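Local coordinates for extracellular solute-binding protein, family 3 (Methylophaga aminisulfidivorans MP, PDB 5SV6) that is of unknown function but has a periplasmic binding protein-like architecture and is probably linked to the methanol dehydrogenase system, at residues A[141-146]-A[211-216]; A[166-171]-A[239-244]. One frame throughout, in Å; residues are numbered along the deposited sequence. Where two conformers were deposited one is given.

Contact 1. Residues A[141-146]-A[211-216]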
loop_
_atom_site.group_PDB
_atom_site.type_symbol
_atom_site.label_atom_id
_atom_site.label_comp_id
_atom_site.label_asym_id
_atom_site.label_seq_id
_atom_site.Cartn_x
_atom_site.Cartn_y
_atom_site.Cartn_z
ATOM N N LYS A 141 20.455 -1.750 -3.133
ATOM C CA LYS A 141 20.201 -0.887 -1.991
ATOM C C LYS A 141 19.271 0.259 -2.360
ATOM O O LYS A 141 18.532 0.770 -1.518
ATOM C CB LYS A 141 21.518 -0.313 -1.467
ATOM C CG LYS A 141 22.426 -1.343 -0.803
ATOM C CD LYS A 141 22.055 -1.568 0.663
ATOM C CE LYS A 141 23.233 -2.127 1.459
ATOM N NZ LYS A 141 23.679 -3.457 0.956
ATOM N N ASN A 142 19.320 0.665 -3.621
ATOM C CA ASN A 142 18.553 1.823 -4.057
ATOM C C ASN A 142 18.478 1.884 -5.569
ATOM O O ASN A 142 19.008 1.007 -6.251
ATOM C CB ASN A 142 19.147 3.118 -3.472
ATOM C CG ASN A 142 20.589 3.350 -3.889
ATOM O OD1 ASN A 142 20.979 3.104 -5.034
ATOM N ND2 ASN A 142 21.394 3.841 -2.951
ATOM N N TRP A 143 17.839 2.928 -6.094
ATOM C CA TRP A 143 17.578 3.018 -7.531
ATOM C C TRP A 143 18.817 3.260 -8.389
ATOM O O TRP A 143 18.778 3.088 -9.612
ATOM C CB TRP A 143 16.500 4.069 -7.815
ATOM C CG TRP A 143 15.113 3.555 -7.598
ATOM C CD1 TRP A 143 14.259 3.882 -6.586
ATOM C CD2 TRP A 143 14.422 2.601 -8.413
ATOM N NE1 TRP A 143 13.074 3.203 -6.727
ATOM C CE2 TRP A 143 13.149 2.410 -7.842
ATOM C CE3 TRP A 143 14.750 1.903 -9.575
ATOM C CZ2 TRP A 143 12.199 1.544 -8.399
ATOM C CZ3 TRP A 143 13.800 1.039 -10.129
ATOM C CH2 TRP A 143 12.547 0.871 -9.537
ATOM N N GLN A 144 19.920 3.641 -7.751
ATOM C CA GLN A 144 21.175 3.841 -8.470
ATOM C C GLN A 144 22.064 2.599 -8.503
ATOM O O GLN A 144 23.160 2.643 -9.053
ATOM C CB GLN A 144 21.948 5.049 -7.911
ATOM C CG GLN A 144 21.460 6.379 -8.480
ATOM C CD GLN A 144 22.193 7.598 -7.918
ATOM O OE1 GLN A 144 23.276 7.483 -7.340
ATOM N NE2 GLN A 144 21.599 8.779 -8.095
ATOM N N SER A 145 21.589 1.491 -7.935
ATOM C CA SER A 145 22.356 0.246 -7.943
ATOM C C SER A 145 22.610 -0.249 -9.356
ATOM O O SER A 145 21.673 -0.426 -10.143
ATOM C CB SER A 145 21.652 -0.848 -7.142
ATOM O OG SER A 145 22.215 -2.115 -7.441
ATOM N N PRO A 146 23.888 -0.480 -9.690
ATOM C CA PRO A 146 24.229 -0.963 -11.030
ATOM C C PRO A 146 23.581 -2.308 -11.357
ATOM O O PRO A 146 23.335 -2.582 -12.531
ATOM C CB PRO A 146 25.756 -1.090 -10.972
ATOM C CG PRO A 146 26.168 -0.074 -9.947
ATOM C CD PRO A 146 25.087 -0.149 -8.899
ATOM N N ILE A 211 12.922 -8.816 -10.300
ATOM C CA ILE A 211 12.773 -8.045 -9.065
ATOM C C ILE A 211 11.407 -7.378 -9.032
ATOM O O ILE A 211 10.789 -7.169 -10.071
ATOM C CB ILE A 211 13.873 -6.959 -8.969
ATOM C CG1 ILE A 211 13.990 -6.402 -7.546
ATOM C CG2 ILE A 211 13.627 -5.850 -9.996
ATOM C CD1 ILE A 211 15.200 -5.493 -7.344
ATOM N N ALA A 212 10.922 -7.072 -7.831
ATOM C CA ALA A 212 9.708 -6.287 -7.696
ATOM C C ALA A 212 10.042 -5.035 -6.920
ATOM O O ALA A 212 11.010 -5.002 -6.155
ATOM C CB ALA A 212 8.609 -7.081 -6.974
ATOM N N HIS A 213 9.256 -3.991 -7.141
ATOM C CA HIS A 213 9.358 -2.790 -6.324
ATOM C C HIS A 213 7.925 -2.437 -5.982
ATOM O O HIS A 213 7.155 -2.029 -6.856
ATOM C CB HIS A 213 10.070 -1.665 -7.078
ATOM C CG HIS A 213 10.379 -0.470 -6.231
ATOM N ND1 HIS A 213 9.649 0.696 -6.293
ATOM C CD2 HIS A 213 11.346 -0.260 -5.307
ATOM C CE1 HIS A 213 10.158 1.579 -5.452
ATOM N NE2 HIS A 213 11.183 1.021 -4.832
ATOM N N ILE A 214 7.571 -2.638 -4.715
ATOM C CA ILE A 214 6.176 -2.686 -4.276
ATOM C C ILE A 214 6.046 -1.926 -2.972
ATOM O O ILE A 214 6.954 -1.963 -2.147
ATOM C CB ILE A 214 5.733 -4.157 -3.969
ATOM C CG1 ILE A 214 6.037 -5.082 -5.139
ATOM C CG2 ILE A 214 4.245 -4.244 -3.613
ATOM C CD1 ILE A 214 5.352 -4.632 -6.405
ATOM N N TRP A 215 4.914 -1.253 -2.782
ATOM C CA TRP A 215 4.581 -0.636 -1.499
ATOM C C TRP A 215 4.614 -1.723 -0.420
ATOM O O TRP A 215 3.874 -2.698 -0.491
ATOM C CB TRP A 215 3.188 0.017 -1.589
ATOM C CG TRP A 215 2.622 0.592 -0.321
ATOM C CD1 TRP A 215 1.451 0.230 0.291
ATOM C CD2 TRP A 215 3.164 1.665 0.462
ATOM N NE1 TRP A 215 1.236 1.007 1.403
ATOM C CE2 TRP A 215 2.278 1.887 1.539
ATOM C CE3 TRP A 215 4.313 2.453 0.363
ATOM C CZ2 TRP A 215 2.515 2.853 2.516
ATOM C CZ3 TRP A 215 4.541 3.418 1.328
ATOM C CH2 TRP A 215 3.646 3.612 2.390
ATOM N N ALA A 216 5.487 -1.559 0.568
ATOM C CA ALA A 216 5.772 -2.653 1.503
ATOM C C ALA A 216 4.561 -3.221 2.269
ATOM O O ALA A 216 4.447 -4.433 2.409
ATOM C CB ALA A 216 6.929 -2.295 2.451
#
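Trp-143 meets His-213 in an edge-to-face (T-shaped) aromatic pair that joins a loop to strand 211-215 in the sheet of this periplasmic binding protein-like fold. The benzo edge of the indole points down on one face of the imidazole: CZ2 of Trp-143 stands 3.3 Å above the ring plane of His-213, over its centre. The six-membered ring and the imidazole are turned 64° against each other, with centroids 4.6 Å apart. His-213 CG is anti to the backbone N (chi1 -172°), which carries the imidazole off the strand to meet the indole. Polar bonds hold both rings: His-213 ND1 and NE2 bond to Ser-162 OG and Ser-235 OG, and Trp-143 NE1 to Gln-249 OE1, so the buried nitrogens are satisfied and the imidazole's rotation is fixed. Phe-130 of strand 118-133 meets both rings, making an aromatic cluster of three. Replacing His-213 by an alanine would probably leave the two serine hydroxyls without their mate and the CZ2 edge of Trp-143 without the face it rests on. The indole springs from a type I turn, Asn-142 to Ser-145, which probably fixes where it leaves the backbone; Ser-145 N to Asn-142 O, at 3.1 Å, closes it. Within it lies an Asx turn, where Gln-144 N gives a bent hydrogen bond to Asn-142 OD1, 3.0 Å long with an angle of 136° at the hydrogen.

Contact 2. Residues A[166-171]-A[239-244]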
loop_
_atom_site.group_PDB
_atom_site.type_symbol
_atom_site.label_atom_id
_atom_site.label_comp_id
_atom_site.label_asym_id
_atom_site.label_seq_id
_atom_site.Cartn_x
_atom_site.Cartn_y
_atom_site.Cartn_z
ATOM N N LEU A 166 11.556 3.730 -12.881
ATOM C CA LEU A 166 11.881 2.820 -13.978
ATOM C C LEU A 166 12.165 3.622 -15.248
ATOM O O LEU A 166 13.066 3.293 -16.029
ATOM C CB LEU A 166 10.742 1.820 -14.203
ATOM C CG LEU A 166 11.157 0.366 -14.444
ATOM C CD1 LEU A 166 12.152 -0.119 -13.394
ATOM C CD2 LEU A 166 9.937 -0.564 -14.507
ATOM N N ARG A 167 11.389 4.680 -15.452
ATOM C CA ARG A 167 11.652 5.588 -16.564
ATOM C C ARG A 167 13.003 6.265 -16.361
ATOM O O ARG A 167 13.815 6.348 -17.284
ATOM C CB ARG A 167 10.560 6.644 -16.661
ATOM C CG ARG A 167 9.174 6.088 -16.924
ATOM C CD ARG A 167 8.194 7.227 -17.096
ATOM N NE ARG A 167 6.850 6.774 -17.426
ATOM C CZ ARG A 167 6.385 6.690 -18.667
ATOM N NH1 ARG A 167 7.167 7.024 -19.684
ATOM N NH2 ARG A 167 5.141 6.281 -18.888
ATOM N N GLU A 168 13.245 6.727 -15.136
ATOM C CA GLU A 168 14.504 7.381 -14.798
ATOM C C GLU A 168 15.722 6.545 -15.188
ATOM O O GLU A 168 16.682 7.079 -15.739
ATOM C CB GLU A 168 14.564 7.737 -13.307
ATOM C CG GLU A 168 15.935 8.245 -12.844
ATOM C CD GLU A 168 16.293 9.611 -13.423
ATOM O OE1 GLU A 168 15.382 10.300 -13.927
ATOM O OE2 GLU A 168 17.483 9.999 -13.362
ATOM N N ILE A 169 15.686 5.241 -14.915
ATOM C CA ILE A 169 16.811 4.374 -15.270
ATOM C C ILE A 169 16.663 3.692 -16.632
ATOM O O ILE A 169 17.390 2.748 -16.936
ATOM C CB ILE A 169 17.131 3.306 -14.195
ATOM C CG1 ILE A 169 16.005 2.275 -14.083
ATOM C CG2 ILE A 169 17.427 3.956 -12.847
ATOM C CD1 ILE A 169 16.424 1.038 -13.344
ATOM N N ASP A 170 15.728 4.188 -17.441
ATOM C CA ASP A 170 15.578 3.771 -18.841
ATOM C C ASP A 170 15.213 2.299 -19.020
ATOM O O ASP A 170 15.650 1.655 -19.974
ATOM C CB ASP A 170 16.848 4.116 -19.632
ATOM C CG ASP A 170 17.161 5.609 -19.599
ATOM O OD1 ASP A 170 16.224 6.419 -19.759
ATOM O OD2 ASP A 170 18.335 5.976 -19.391
ATOM N N LYS A 171 14.410 1.769 -18.106
ATOM C CA LYS A 171 13.982 0.380 -18.204
ATOM C C LYS A 171 12.475 0.289 -18.421
ATOM O O LYS A 171 11.931 -0.801 -18.576
ATOM C CB LYS A 171 14.361 -0.388 -16.931
ATOM C CG LYS A 171 15.848 -0.616 -16.729
ATOM C CD LYS A 171 16.385 -1.602 -17.742
ATOM C CE LYS A 171 17.873 -1.867 -17.556
ATOM N NZ LYS A 171 18.335 -2.960 -18.471
ATOM N N ALA A 239 14.201 9.501 -3.715
ATOM C CA ALA A 239 15.128 9.045 -4.749
ATOM C C ALA A 239 15.459 10.172 -5.721
ATOM O O ALA A 239 14.552 10.814 -6.265
ATOM C CB ALA A 239 14.561 7.845 -5.502
ATOM N N PRO A 240 16.763 10.412 -5.940
ATOM C CA PRO A 240 17.233 11.462 -6.854
ATOM C C PRO A 240 16.966 11.111 -8.307
ATOM O O PRO A 240 16.941 9.936 -8.655
ATOM C CB PRO A 240 18.748 11.507 -6.596
ATOM C CG PRO A 240 19.075 10.177 -6.035
ATOM C CD PRO A 240 17.877 9.776 -5.218
ATOM N N THR A 241 16.751 12.128 -9.136
ATOM C CA THR A 241 16.636 11.938 -10.578
ATOM C C THR A 241 17.561 12.930 -11.284
ATOM O O THR A 241 17.891 13.978 -10.731
ATOM C CB THR A 241 15.182 12.110 -11.073
ATOM O OG1 THR A 241 14.752 13.465 -10.888
ATOM C CG2 THR A 241 14.245 11.171 -10.317
ATOM N N ARG A 242 17.992 12.602 -12.494
ATOM C CA ARG A 242 18.973 13.436 -13.176
ATOM C C ARG A 242 18.404 14.790 -13.582
ATOM O O ARG A 242 19.033 15.822 -13.360
ATOM C CB ARG A 242 19.536 12.723 -14.407
ATOM C CG ARG A 242 20.199 11.395 -14.095
ATOM C CD ARG A 242 20.945 10.838 -15.300
ATOM N NE ARG A 242 21.255 9.417 -15.141
ATOM C CZ ARG A 242 22.164 8.929 -14.300
ATOM N NH1 ARG A 242 22.371 7.620 -14.233
ATOM N NH2 ARG A 242 22.864 9.747 -13.521
ATOM N N ASP A 243 17.220 14.776 -14.185
ATOM C CA ASP A 243 16.635 15.986 -14.762
ATOM C C ASP A 243 15.439 16.487 -13.959
ATOM O O ASP A 243 15.298 17.691 -13.742
ATOM C CB ASP A 243 16.230 15.752 -16.225
ATOM C CG ASP A 243 17.426 15.498 -17.136
ATOM O OD1 ASP A 243 18.529 16.011 -16.841
ATOM O OD2 ASP A 243 17.261 14.788 -18.157
ATOM N N GLY A 244 14.583 15.565 -13.520
ATOM C CA GLY A 244 13.405 15.917 -12.740
ATOM C C GLY A 244 13.720 16.382 -11.325
ATOM O O GLY A 244 14.746 17.024 -11.086
HETATM O O HOH W 1 15.552 12.943 -14.708
#
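Glu-168, in the last turn of helix 161-168, reaches across to Thr-241 and Arg-242 of the loop that precedes strand 247-257, and its carboxylate carries the contact. The direct hydrogen bond runs from the backbone N of Arg-242 to Glu-168 OE2, 2.8 Å long and fairly straight at 159°, with the donor above the carboxylate plane. Water 1 donates to the other oxygen, Glu-168 OE1, at 2.8 Å; its approach to the N of Asp-243, at 2.5 Å, is too short to be trusted in detail, so a link to a second amide stays doubtful. Glu-168 bends at chi2 (68°), turning the carboxylate across the loop backbone. Carbon atoms pack beside these bonds: Thr-241 CB lies 3.4 Å from Glu-168 OE1, and Arg-242 CG is pressed to 3.1 Å from Glu-168 OE2, a tight approach. The hydroxyl of Thr-241 instead bonds to Glu-245 O within its own loop. Charge adds only a distant term, since Arg-242 NE stays 4.2 Å from Glu-168 OE2, which lies well out of the guanidinium plane; the attraction is probably modest. Backbone bonds finish the helix just beyond Glu-168: Lys-171 N reaches Leu-166 O and Asp-170 N reaches Arg-167 O, both at 2.9 Å. With Asp-170 at positive phi as the C-prime residue, this is a Schellman motif.

Overall arrangement
Contact 1 is buried and contact 2 lies at the surface, with their centres about 13 Å apart, and their segments alternate along the chain. Chemistry follows place: inside, aromatic rings pack against each other and their nitrogens are tied to neighbouring side chains; outside, a carboxylate takes a loop amide directly, with a water beside its other oxygen. Different elements are joined, a loop to a strand in contact 1 and a helix end to another loop in contact 2. Trp-143 links the two, because its indole also packs on Leu-166 and Ala-239 and its carbonyl oxygen on Ile-169, while Gln-144 NE2 lies 3.5 Å from Pro-240 CG.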